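Local structure of extracellular ligand-binding receptor (Sphaerobacter thermophilus, 4ZPJ) at residues E53-V59 / R92-I98; T112-I116 / I139-M145; Q234-L240 / R265-Y270; Q271-K276 / D298-L303. The protein probably serves as the extracellular substrate-binding component of an ABC transporter, capturing a small ligand, as in other members of the leucine-binding protein family. All coordinates share one frame; numbering follows the deposited sequence.

Contact 1 of 4, residues E53-V59 / R92-I98. With ZN (zinc ion), chain L.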
# COMPACT_ATOMS: atom_id res chain seq x y z
N GLU A 53 -11.85 -30.84 -7.48
CA GLU A 53 -12.88 -29.84 -7.88
C GLU A 53 -12.62 -28.47 -7.24
O GLU A 53 -12.43 -27.49 -7.97
CB GLU A 53 -14.29 -30.35 -7.57
CG GLU A 53 -15.44 -29.35 -7.68
CD GLU A 53 -16.09 -29.38 -9.05
OE1 GLU A 53 -15.33 -29.20 -10.01
OE2 GLU A 53 -17.33 -29.63 -9.17
N PRO A 54 -12.60 -28.37 -5.88
CA PRO A 54 -12.47 -27.00 -5.39
C PRO A 54 -11.10 -26.38 -5.63
O PRO A 54 -10.08 -27.07 -5.67
CB PRO A 54 -12.81 -27.10 -3.90
CG PRO A 54 -13.59 -28.39 -3.78
CD PRO A 54 -12.91 -29.30 -4.78
N ILE A 55 -11.11 -25.06 -5.80
CA ILE A 55 -9.91 -24.31 -5.99
C ILE A 55 -9.56 -23.80 -4.62
O ILE A 55 -10.28 -23.01 -4.07
CB ILE A 55 -10.17 -23.17 -6.96
CG1 ILE A 55 -10.42 -23.72 -8.36
CG2 ILE A 55 -9.00 -22.20 -7.02
CD1 ILE A 55 -10.82 -22.66 -9.38
N ARG A 56 -8.45 -24.26 -4.06
CA ARG A 56 -8.08 -23.88 -2.72
C ARG A 56 -7.04 -22.77 -2.66
O ARG A 56 -5.93 -22.89 -3.13
CB ARG A 56 -7.58 -25.10 -1.96
CG ARG A 56 -8.67 -26.06 -1.50
CD ARG A 56 -8.07 -27.28 -0.78
NE ARG A 56 -7.00 -27.89 -1.58
CZ ARG A 56 -7.16 -28.81 -2.54
NH1 ARG A 56 -8.38 -29.27 -2.81
NH2 ARG A 56 -6.10 -29.25 -3.24
N ILE A 57 -7.42 -21.69 -2.01
CA ILE A 57 -6.62 -20.53 -1.91
C ILE A 57 -6.33 -20.14 -0.47
O ILE A 57 -7.24 -19.87 0.31
CB ILE A 57 -7.35 -19.37 -2.55
CG1 ILE A 57 -7.58 -19.68 -4.02
CG2 ILE A 57 -6.51 -18.13 -2.38
CD1 ILE A 57 -8.50 -18.69 -4.68
N GLY A 58 -5.06 -20.09 -0.13
CA GLY A 58 -4.67 -19.75 1.23
C GLY A 58 -4.60 -18.26 1.38
O GLY A 58 -4.23 -17.56 0.45
N VAL A 59 -4.99 -17.76 2.54
CA VAL A 59 -4.83 -16.36 2.83
C VAL A 59 -4.13 -16.25 4.16
O VAL A 59 -4.63 -16.77 5.20
CB VAL A 59 -6.19 -15.67 2.92
CG1 VAL A 59 -6.04 -14.19 3.30
CG2 VAL A 59 -6.92 -15.85 1.60
N ARG A 92 -15.61 -24.59 -11.05
CA ARG A 92 -14.94 -25.04 -9.85
C ARG A 92 -15.10 -23.98 -8.76
O ARG A 92 -14.79 -22.83 -8.98
CB ARG A 92 -13.46 -25.31 -10.10
CG ARG A 92 -13.19 -26.51 -11.00
CD ARG A 92 -11.70 -26.70 -11.22
NE ARG A 92 -11.01 -27.07 -9.98
CZ ARG A 92 -9.73 -27.45 -9.90
NH1 ARG A 92 -8.98 -27.51 -11.00
NH2 ARG A 92 -9.19 -27.76 -8.71
N PRO A 93 -15.61 -24.38 -7.58
CA PRO A 93 -15.86 -23.45 -6.52
C PRO A 93 -14.53 -23.08 -5.86
O PRO A 93 -13.66 -23.96 -5.71
CB PRO A 93 -16.75 -24.27 -5.53
CG PRO A 93 -16.33 -25.67 -5.71
CD PRO A 93 -15.88 -25.78 -7.17
N VAL A 94 -14.37 -21.83 -5.47
CA VAL A 94 -13.21 -21.40 -4.69
C VAL A 94 -13.48 -21.66 -3.21
O VAL A 94 -14.59 -21.50 -2.75
CB VAL A 94 -12.95 -19.89 -4.83
CG1 VAL A 94 -11.73 -19.48 -4.01
CG2 VAL A 94 -12.72 -19.52 -6.27
N GLU A 95 -12.46 -22.08 -2.48
CA GLU A 95 -12.53 -21.97 -1.04
C GLU A 95 -11.31 -21.27 -0.45
O GLU A 95 -10.17 -21.69 -0.63
CB GLU A 95 -12.84 -23.31 -0.36
CG GLU A 95 -11.88 -24.44 -0.63
CD GLU A 95 -12.30 -25.74 0.03
OE1 GLU A 95 -11.50 -26.26 0.84
OE2 GLU A 95 -13.43 -26.25 -0.23
N LEU A 96 -11.59 -20.20 0.26
CA LEU A 96 -10.59 -19.48 1.00
C LEU A 96 -10.28 -20.12 2.33
O LEU A 96 -11.16 -20.34 3.11
CB LEU A 96 -11.12 -18.11 1.29
CG LEU A 96 -11.35 -17.26 0.09
CD1 LEU A 96 -11.76 -15.89 0.60
CD2 LEU A 96 -10.13 -17.20 -0.78
N ILE A 97 -9.02 -20.42 2.58
CA ILE A 97 -8.56 -20.90 3.86
C ILE A 97 -7.73 -19.76 4.47
O ILE A 97 -6.68 -19.39 3.93
CB ILE A 97 -7.74 -22.21 3.75
CG1 ILE A 97 -8.62 -23.39 3.33
CG2 ILE A 97 -7.18 -22.60 5.13
CD1 ILE A 97 -8.70 -23.60 1.85
N ILE A 98 -8.24 -19.18 5.55
CA ILE A 98 -7.69 -17.98 6.12
C ILE A 98 -6.93 -18.33 7.40
O ILE A 98 -7.50 -18.92 8.33
CB ILE A 98 -8.76 -16.92 6.49
CG1 ILE A 98 -9.29 -16.14 5.28
CG2 ILE A 98 -8.18 -15.84 7.42
CD1 ILE A 98 -10.05 -16.94 4.26
ZN ZN L . -12.79 -26.89 2.55
O HOH W 1 -14.29 -26.19 1.99
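Residues 53-59 and 92-98 run parallel, their strand axes 4.7 Å apart at closest approach and turned 27° against each other, with Ile55 to Val59 paired in register with Val94 to Ile98. The ladder is the regular parallel kind: Ile55 N gives to Pro93 O, Glu95 N to Ile55 O, and so on to Val59 N on Ile97 O (2.7 Å). On one face Ile57 CD1 presses tightly on Val94 CG1 at 3.4 Å, and Leu96 CD2 rests beside Ile57 CB. On the other, Glu95 lies alongside Arg56 and binds zinc through OE1 at 2.2 Å, while Arg56 NE turns to Arg120 O. Arg92, bent at chi3 (67°), brings its guanidinium edge to the residues just ahead of the other strand, where NH2 donates to Pro54 O at 3.2 Å, from above that carbonyl plane; NE lies 2.5 Å from Glu53 O, too short to be taken at face value. A leucine in its place would probably leave Pro54 O without this donor and Glu360 without its salt-bridge mate. With helix 68-84 joining the strands and packing on Leu96, this is a right-handed beta-alpha-beta crossover of a periplasmic-binding-protein lobe.

Contact 2 of 4, residues T112-I116 / I139-M145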
# COMPACT_ATOMS: atom_id res chain seq x y z
N THR A 112 2.09 -20.67 7.33
CA THR A 112 2.37 -20.83 5.92
C THR A 112 2.65 -22.28 5.68
O THR A 112 2.12 -22.85 4.74
CB THR A 112 3.55 -19.93 5.46
OG1 THR A 112 3.18 -18.55 5.59
CG2 THR A 112 3.91 -20.18 4.03
N ARG A 113 3.44 -22.92 6.56
CA ARG A 113 3.71 -24.34 6.37
C ARG A 113 2.44 -25.17 6.37
O ARG A 113 2.30 -26.06 5.57
CB ARG A 113 4.68 -24.90 7.41
CG ARG A 113 6.12 -24.59 7.06
CD ARG A 113 7.12 -25.59 7.67
NE ARG A 113 8.32 -25.69 6.81
CZ ARG A 113 9.41 -24.91 6.90
NH1 ARG A 113 9.54 -23.97 7.83
NH2 ARG A 113 10.42 -25.10 6.05
N GLN A 114 1.52 -24.85 7.27
CA GLN A 114 0.22 -25.52 7.32
C GLN A 114 -0.63 -25.38 6.02
O GLN A 114 -1.17 -26.34 5.52
CB GLN A 114 -0.54 -25.03 8.55
CG GLN A 114 -2.02 -25.31 8.57
CD GLN A 114 -2.77 -24.42 9.54
OE1 GLN A 114 -2.32 -24.17 10.68
NE2 GLN A 114 -3.95 -23.95 9.11
N LEU A 115 -0.72 -24.18 5.47
CA LEU A 115 -1.55 -23.96 4.29
C LEU A 115 -0.99 -24.73 3.11
O LEU A 115 -1.75 -25.29 2.33
CB LEU A 115 -1.58 -22.48 3.90
CG LEU A 115 -2.22 -21.48 4.84
CD1 LEU A 115 -1.78 -20.07 4.41
CD2 LEU A 115 -3.73 -21.62 4.82
N ILE A 116 0.34 -24.74 2.98
CA ILE A 116 1.00 -25.54 1.97
C ILE A 116 0.83 -27.05 2.24
O ILE A 116 0.30 -27.74 1.39
CB ILE A 116 2.51 -25.27 1.96
CG1 ILE A 116 2.83 -23.83 1.57
CG2 ILE A 116 3.20 -26.29 1.06
CD1 ILE A 116 4.31 -23.54 1.52
N ILE A 139 10.37 -20.36 2.20
CA ILE A 139 9.38 -21.45 2.24
C ILE A 139 8.48 -21.42 1.01
O ILE A 139 8.25 -22.41 0.35
CB ILE A 139 8.53 -21.40 3.54
CG1 ILE A 139 9.38 -21.88 4.75
CG2 ILE A 139 7.30 -22.27 3.43
CD1 ILE A 139 9.02 -21.22 6.06
N LEU A 140 7.96 -20.25 0.69
CA LEU A 140 7.10 -20.15 -0.45
C LEU A 140 7.83 -20.55 -1.73
O LEU A 140 7.30 -21.32 -2.52
CB LEU A 140 6.54 -18.76 -0.56
CG LEU A 140 5.64 -18.30 0.60
CD1 LEU A 140 5.33 -16.84 0.39
CD2 LEU A 140 4.36 -19.10 0.67
N VAL A 141 9.07 -20.11 -1.88
CA VAL A 141 9.83 -20.39 -3.12
C VAL A 141 10.21 -21.84 -3.21
O VAL A 141 10.01 -22.48 -4.25
CB VAL A 141 11.08 -19.49 -3.27
CG1 VAL A 141 11.94 -19.94 -4.47
CG2 VAL A 141 10.65 -18.03 -3.41
N GLN A 142 10.71 -22.38 -2.10
CA GLN A 142 11.07 -23.80 -2.08
C GLN A 142 9.85 -24.63 -2.41
O GLN A 142 9.94 -25.62 -3.12
CB GLN A 142 11.63 -24.22 -0.74
CG GLN A 142 12.39 -25.55 -0.83
CD GLN A 142 12.49 -26.29 0.51
OE1 GLN A 142 13.57 -26.77 0.89
NE2 GLN A 142 11.37 -26.42 1.21
N ALA A 143 8.70 -24.24 -1.90
CA ALA A 143 7.47 -24.98 -2.20
C ALA A 143 6.87 -24.68 -3.61
O ALA A 143 5.89 -25.29 -4.01
CB ALA A 143 6.44 -24.74 -1.11
N GLU A 144 7.47 -23.77 -4.37
CA GLU A 144 6.97 -23.41 -5.71
C GLU A 144 5.49 -23.02 -5.63
O GLU A 144 4.66 -23.46 -6.42
CB GLU A 144 7.28 -24.52 -6.76
CG GLU A 144 8.78 -24.92 -6.77
CD GLU A 144 9.20 -25.91 -7.89
OE1 GLU A 144 8.37 -26.14 -8.80
OE2 GLU A 144 10.36 -26.43 -7.88
N MSE A 145 5.19 -22.14 -4.68
CA MSE A 145 3.85 -21.69 -4.37
C MSE A 145 3.60 -20.29 -4.89
O MSE A 145 4.20 -19.31 -4.40
CB MSE A 145 3.75 -21.63 -2.86
CG MSE A 145 2.43 -21.09 -2.36
SE MSE A 145 0.85 -22.17 -2.87
CE MSE A 145 1.59 -23.95 -2.42
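Ile116 reaches across from helix 105-117 to the last turns of helix 130-142, and its side chain shows how one branched residue can serve several neighbours. From CB the two branches part. CG2 comes within 4.2 Å of Ala143 CB. CG1, set anti to the carbonyl carbon (chi1 -64°), passes the selenomethionine Met145, whose CE lies 4.2 Å from it as the two chains slide past each other in opposite directions. The extended second torsion then carries CD1 across to Ala143 CB, 3.6 Å away at the end of helix 130-142, and to Ile139 CG2 at 3.8 Å. A turn earlier, Thr112 CG2 approaches Leu140 CD2 at 3.6 Å, while its OG1 bonds back to Ala108 O within its own helix. The two helices belong to the alpha/beta lobe built on strands 55-61, 92-100, 123-126 and 147-149. They lie on one side of its sheet: Leu115, Leu140 and Met145 all rest on Ile124 of strand 123-126, so the seam between the helices closes above that strand. Farther from the sheet, Arg113 extends from CG to NE and lays one guanidinium face over Ile139, with Ile139 CG1 above it toward the rim and Ile139 CD1 3.3 Å from Arg113 NH1. At the end of helix 130-142, Glu144 takes positive phi, and two backbone bonds, Met145 N to Leu140 O and Glu144 N to Val141 O, form a Schellman motif that turns the chain inward and delivers Met145 to Ile116.

Contact 3 of 4, residues Q234-L240 / R265-Y270. With ZN (zinc ion), chain F.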
# COMPACT_ATOMS: atom_id res chain seq x y z
N GLN A 234 4.91 10.23 21.53
CA GLN A 234 3.76 10.91 22.05
C GLN A 234 3.92 12.43 21.86
O GLN A 234 3.03 13.11 21.35
CB GLN A 234 3.68 10.59 23.54
CG GLN A 234 2.28 10.33 24.02
CD GLN A 234 1.75 9.00 23.53
OE1 GLN A 234 2.47 8.01 23.46
NE2 GLN A 234 0.47 8.97 23.18
N ASP A 235 5.08 12.95 22.27
CA ASP A 235 5.42 14.39 22.15
C ASP A 235 6.27 14.53 20.91
O ASP A 235 7.44 14.16 20.92
CB ASP A 235 6.21 14.91 23.42
CG ASP A 235 6.47 16.46 23.40
OD1 ASP A 235 5.99 17.12 22.41
OD2 ASP A 235 7.16 17.07 24.38
N PHE A 236 5.72 15.11 19.86
CA PHE A 236 6.52 15.34 18.62
C PHE A 236 7.28 16.69 18.68
O PHE A 236 8.19 16.93 17.88
CB PHE A 236 5.68 15.19 17.33
CG PHE A 236 5.55 13.77 16.86
CD1 PHE A 236 6.61 13.12 16.23
CD2 PHE A 236 4.38 13.05 17.06
CE1 PHE A 236 6.50 11.80 15.83
CE2 PHE A 236 4.25 11.72 16.64
CZ PHE A 236 5.31 11.10 16.03
N GLY A 237 6.91 17.54 19.64
CA GLY A 237 7.68 18.77 20.00
C GLY A 237 9.16 18.78 19.62
O GLY A 237 9.60 19.59 18.83
N PRO A 238 9.93 17.84 20.17
CA PRO A 238 11.38 17.93 19.93
C PRO A 238 11.71 17.70 18.47
O PRO A 238 12.53 18.42 17.92
CB PRO A 238 11.97 16.83 20.84
CG PRO A 238 10.91 16.61 21.90
CD PRO A 238 9.62 16.74 21.10
N TYR A 239 11.04 16.75 17.84
CA TYR A 239 11.31 16.42 16.43
C TYR A 239 10.85 17.54 15.52
O TYR A 239 11.48 17.81 14.54
CB TYR A 239 10.68 15.08 16.06
CG TYR A 239 11.13 14.04 17.03
CD1 TYR A 239 12.40 13.47 16.92
CD2 TYR A 239 10.36 13.72 18.14
CE1 TYR A 239 12.86 12.57 17.87
CE2 TYR A 239 10.82 12.81 19.10
CZ TYR A 239 12.07 12.24 18.96
OH TYR A 239 12.53 11.35 19.90
N LEU A 240 9.75 18.19 15.90
CA LEU A 240 9.23 19.36 15.22
C LEU A 240 10.20 20.51 15.29
O LEU A 240 10.46 21.17 14.28
CB LEU A 240 7.90 19.79 15.83
CG LEU A 240 6.68 18.86 15.58
CD1 LEU A 240 5.40 19.54 16.04
CD2 LEU A 240 6.51 18.47 14.13
N ARG A 265 -0.98 11.93 15.69
CA ARG A 265 -0.30 12.83 16.66
C ARG A 265 0.71 13.78 15.94
O ARG A 265 0.79 14.97 16.25
CB ARG A 265 0.39 12.01 17.79
CG ARG A 265 -0.58 11.41 18.81
CD ARG A 265 0.19 10.85 20.04
NE ARG A 265 1.16 9.85 19.55
CZ ARG A 265 0.89 8.55 19.29
NH1 ARG A 265 -0.31 8.03 19.57
NH2 ARG A 265 1.85 7.76 18.79
N PHE A 266 1.42 13.28 14.94
CA PHE A 266 2.32 14.14 14.23
C PHE A 266 1.58 15.28 13.47
O PHE A 266 1.93 16.47 13.63
CB PHE A 266 3.19 13.38 13.24
CG PHE A 266 4.04 14.28 12.38
CD1 PHE A 266 5.23 14.77 12.84
CD2 PHE A 266 3.60 14.67 11.12
CE1 PHE A 266 5.99 15.62 12.05
CE2 PHE A 266 4.35 15.54 10.32
CZ PHE A 266 5.56 16.01 10.79
N LEU A 267 0.58 14.93 12.66
CA LEU A 267 -0.09 15.97 11.86
C LEU A 267 -0.75 16.97 12.74
O LEU A 267 -0.63 18.16 12.52
CB LEU A 267 -1.10 15.37 10.90
CG LEU A 267 -0.38 14.80 9.70
CD1 LEU A 267 -1.27 13.92 8.87
CD2 LEU A 267 0.19 15.94 8.87
N VAL A 268 -1.40 16.51 13.79
CA VAL A 268 -2.15 17.42 14.63
C VAL A 268 -1.15 18.35 15.31
O VAL A 268 -1.41 19.55 15.45
CB VAL A 268 -3.03 16.66 15.70
CG1 VAL A 268 -3.37 17.55 16.89
CG2 VAL A 268 -4.33 16.11 15.10
N GLN A 269 0.00 17.84 15.74
CA GLN A 269 0.95 18.68 16.49
C GLN A 269 1.72 19.58 15.54
O GLN A 269 2.11 20.70 15.88
CB GLN A 269 1.89 17.85 17.37
CG GLN A 269 1.13 17.03 18.44
CD GLN A 269 2.06 16.14 19.27
OE1 GLN A 269 3.27 16.34 19.32
NE2 GLN A 269 1.49 15.15 19.91
N TYR A 270 1.89 19.12 14.33
CA TYR A 270 2.48 19.95 13.29
C TYR A 270 1.66 21.21 13.11
O TYR A 270 2.22 22.29 12.99
CB TYR A 270 2.62 19.16 12.00
CG TYR A 270 3.49 19.81 10.97
CD1 TYR A 270 4.88 19.60 10.95
CD2 TYR A 270 2.95 20.63 10.00
CE1 TYR A 270 5.70 20.18 9.99
CE2 TYR A 270 3.76 21.21 9.03
CZ TYR A 270 5.12 20.97 9.03
OH TYR A 270 5.91 21.58 8.09
ZN ZN F . 7.16 18.89 24.42
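Gln269 spends both ends of its amide on the backbone of residues 234-236. Its NE2 donates to Gln234 O at 2.9 Å, nearly straight at 172° and within the amide plane, while OE1 accepts from Phe236 N at 2.8 Å on a lone pair. This paired grip, reached by a chain extended beyond CG, satisfies two main-chain groups just ahead of helix 237-246 and fixes the rotation of the amide. With a valine in place of Gln269, Gln234 O and Phe236 N would probably lose these mates, and the turn could shift against helix 261-272. Between the two gripped residues, Asp235 divides its carboxylate: OD1 accepts a weak capping bond from Gly237 N, and OD2 binds zinc at 1.8 Å. Arg265 presents a guanidinium face to the Gln234 amide, yet its polar bonds lie with Asp262, in a salt bridge, and with Thr233 O. Alongside the polar turn the Phe236 ring receives the edge of Phe266 on its face, with centroids 5.6 Å apart and planes at 88°, and Phe266 CB makes a CH-pi contact over the same ring. Leu240 CD2 follows, touching Phe266 CE1 at 3.6 Å and the edge of Tyr270, whose OH is bonded to Ile279 O. The whole is a side-chain-capped helix start docked on its neighbour, two helices flanking the parallel sheet of the second alpha/beta lobe of a periplasmic binding protein.

Contact 4 of 4, residues Q271-K276 / D298-L303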
# COMPACT_ATOMS: atom_id res chain seq x y z
N GLN A 271 0.35 21.12 13.20
CA GLN A 271 -0.48 22.29 13.04
C GLN A 271 -0.56 23.09 14.30
O GLN A 271 -0.41 24.29 14.29
CB GLN A 271 -1.88 21.88 12.64
CG GLN A 271 -2.86 23.03 12.55
CD GLN A 271 -4.29 22.51 12.60
OE1 GLN A 271 -4.63 21.63 13.41
NE2 GLN A 271 -5.12 23.04 11.73
N GLU A 272 -0.79 22.42 15.41
CA GLU A 272 -0.92 23.09 16.71
C GLU A 272 0.34 23.86 17.12
O GLU A 272 0.25 24.92 17.73
CB GLU A 272 -1.31 22.08 17.80
CG GLU A 272 -2.74 21.60 17.64
CD GLU A 272 -3.22 20.70 18.77
OE1 GLU A 272 -2.38 20.05 19.45
OE2 GLU A 272 -4.45 20.62 18.96
N PHE A 273 1.49 23.33 16.76
CA PHE A 273 2.79 23.92 17.12
C PHE A 273 3.12 25.09 16.18
O PHE A 273 3.97 25.90 16.48
CB PHE A 273 3.84 22.83 16.99
CG PHE A 273 5.09 23.04 17.77
CD1 PHE A 273 5.10 22.87 19.15
CD2 PHE A 273 6.31 23.28 17.12
CE1 PHE A 273 6.28 23.03 19.86
CE2 PHE A 273 7.49 23.44 17.82
CZ PHE A 273 7.47 23.30 19.20
N GLY A 274 2.42 25.20 15.04
CA GLY A 274 2.55 26.43 14.27
C GLY A 274 3.29 26.23 12.95
O GLY A 274 3.34 27.14 12.12
N LEU A 275 3.83 25.03 12.76
CA LEU A 275 4.59 24.74 11.54
C LEU A 275 3.71 24.68 10.32
O LEU A 275 4.13 25.01 9.26
CB LEU A 275 5.41 23.46 11.67
CG LEU A 275 6.41 23.45 12.83
CD1 LEU A 275 7.54 22.48 12.53
CD2 LEU A 275 7.01 24.83 13.11
N LYS A 276 2.48 24.26 10.45
CA LYS A 276 1.65 24.23 9.26
C LYS A 276 1.50 25.62 8.64
O LYS A 276 1.53 25.78 7.41
CB LYS A 276 0.31 23.62 9.61
CG LYS A 276 -0.54 23.57 8.41
CD LYS A 276 -1.77 22.76 8.56
CE LYS A 276 -2.28 22.49 7.14
NZ LYS A 276 -3.73 22.31 7.25
N ASP A 298 -8.74 18.76 10.24
CA ASP A 298 -8.38 20.09 10.01
C ASP A 298 -6.85 20.21 9.84
O ASP A 298 -6.36 21.04 9.08
CB ASP A 298 -8.98 20.86 11.19
CG ASP A 298 -8.62 22.29 11.20
OD1 ASP A 298 -8.78 22.97 10.16
OD2 ASP A 298 -8.17 22.71 12.27
N ALA A 299 -6.09 19.32 10.47
CA ALA A 299 -4.62 19.45 10.46
C ALA A 299 -4.05 19.14 9.11
O ALA A 299 -3.08 19.70 8.71
CB ALA A 299 -3.98 18.61 11.57
N ALA A 300 -4.72 18.33 8.32
CA ALA A 300 -4.20 18.01 7.01
C ALA A 300 -4.86 18.81 5.89
O ALA A 300 -4.56 18.59 4.76
CB ALA A 300 -4.34 16.53 6.75
N LEU A 301 -5.72 19.77 6.19
CA LEU A 301 -6.41 20.49 5.12
C LEU A 301 -5.46 21.21 4.18
O LEU A 301 -4.61 21.98 4.64
CB LEU A 301 -7.40 21.46 5.71
CG LEU A 301 -8.55 22.09 4.94
CD1 LEU A 301 -9.45 21.07 4.28
CD2 LEU A 301 -9.37 22.96 5.91
N GLY A 302 -5.59 20.97 2.86
CA GLY A 302 -4.72 21.62 1.88
C GLY A 302 -3.38 20.94 1.57
O GLY A 302 -2.72 21.29 0.62
N LEU A 303 -3.02 19.92 2.34
CA LEU A 303 -1.83 19.15 2.17
C LEU A 303 -1.94 18.24 0.96
O LEU A 303 -2.93 17.57 0.73
CB LEU A 303 -1.57 18.29 3.46
CG LEU A 303 -0.67 18.92 4.54
CD1 LEU A 303 -0.79 20.44 4.58
CD2 LEU A 303 -0.78 18.32 5.92
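The turn that ends helix 261-272 meets the loop between helix 293-296 and strand 304-307, a junction where the alpha/beta lobe joins the antiparallel strands that follow. Here Lys276 does most of the reaching. Its chain is fully extended, with CG anti to the backbone N (chi1 -179°), and it carries NZ into a group of main-chain carbonyls. NZ donates to Leu301 O at 2.8 Å, in the carbonyl plane and on a lone pair, and to Ala299 O at 3.1 Å, this time from above the carbonyl plane. The two acceptors are thus approached in different ways by the same ammonium group. On the way, Lys276 CE passes Leu303 CD1 at 3.6 Å, so the aliphatic part of the lysine has an apolar neighbour while the tip has polar ones. The accepting loop is itself ordered by a type II beta turn from Ala300 to Leu303, closed by the bond from Leu303 N to Ala300 O, with Gly302 at its positive-phi position. Gln271, near the end of the helix, makes the second link: NE2 donates to Asp298 OD2 at 3.1 Å, meeting the carboxylate from above its plane, and OE1 lies 3.6 Å from Ala299 CB. The amide and carboxylate planes stand 54° apart. Between these residues Gly274 leaves the helix with positive phi, turning the chain so that Lys276 can face the same loop as Gln271. A positive charge set among carbonyl oxygens, with the carboxylate of Asp298 beyond direct contact, is likely to be stabilised in part by the dipoles of those carbonyls.

Overall arrangement
Contacts 1 and 2 sit in one lobe and contacts 3 and 4 in the other, on opposite sides of the chain's centre. Within each lobe the neighbours touch: Leu115 CD2 of residues 112-116 meets Ile97 CG2 of contact 1 at 3.6 Å, and contacts 3 and 4 share helix 261-272. All four mix core and surface; contact 3 is the most buried, with five of nine touching residues, against two of seven in contact 4. The strand pair is held by its backbone ladder, contact 2 largely by apolar packing, with a guanidinium face over an isoleucine, contact 3 by aromatic packing beside an amide-bonded turn, and contact 4, between a helix end and a loop, by side chains donating to carbonyls and a carboxylate.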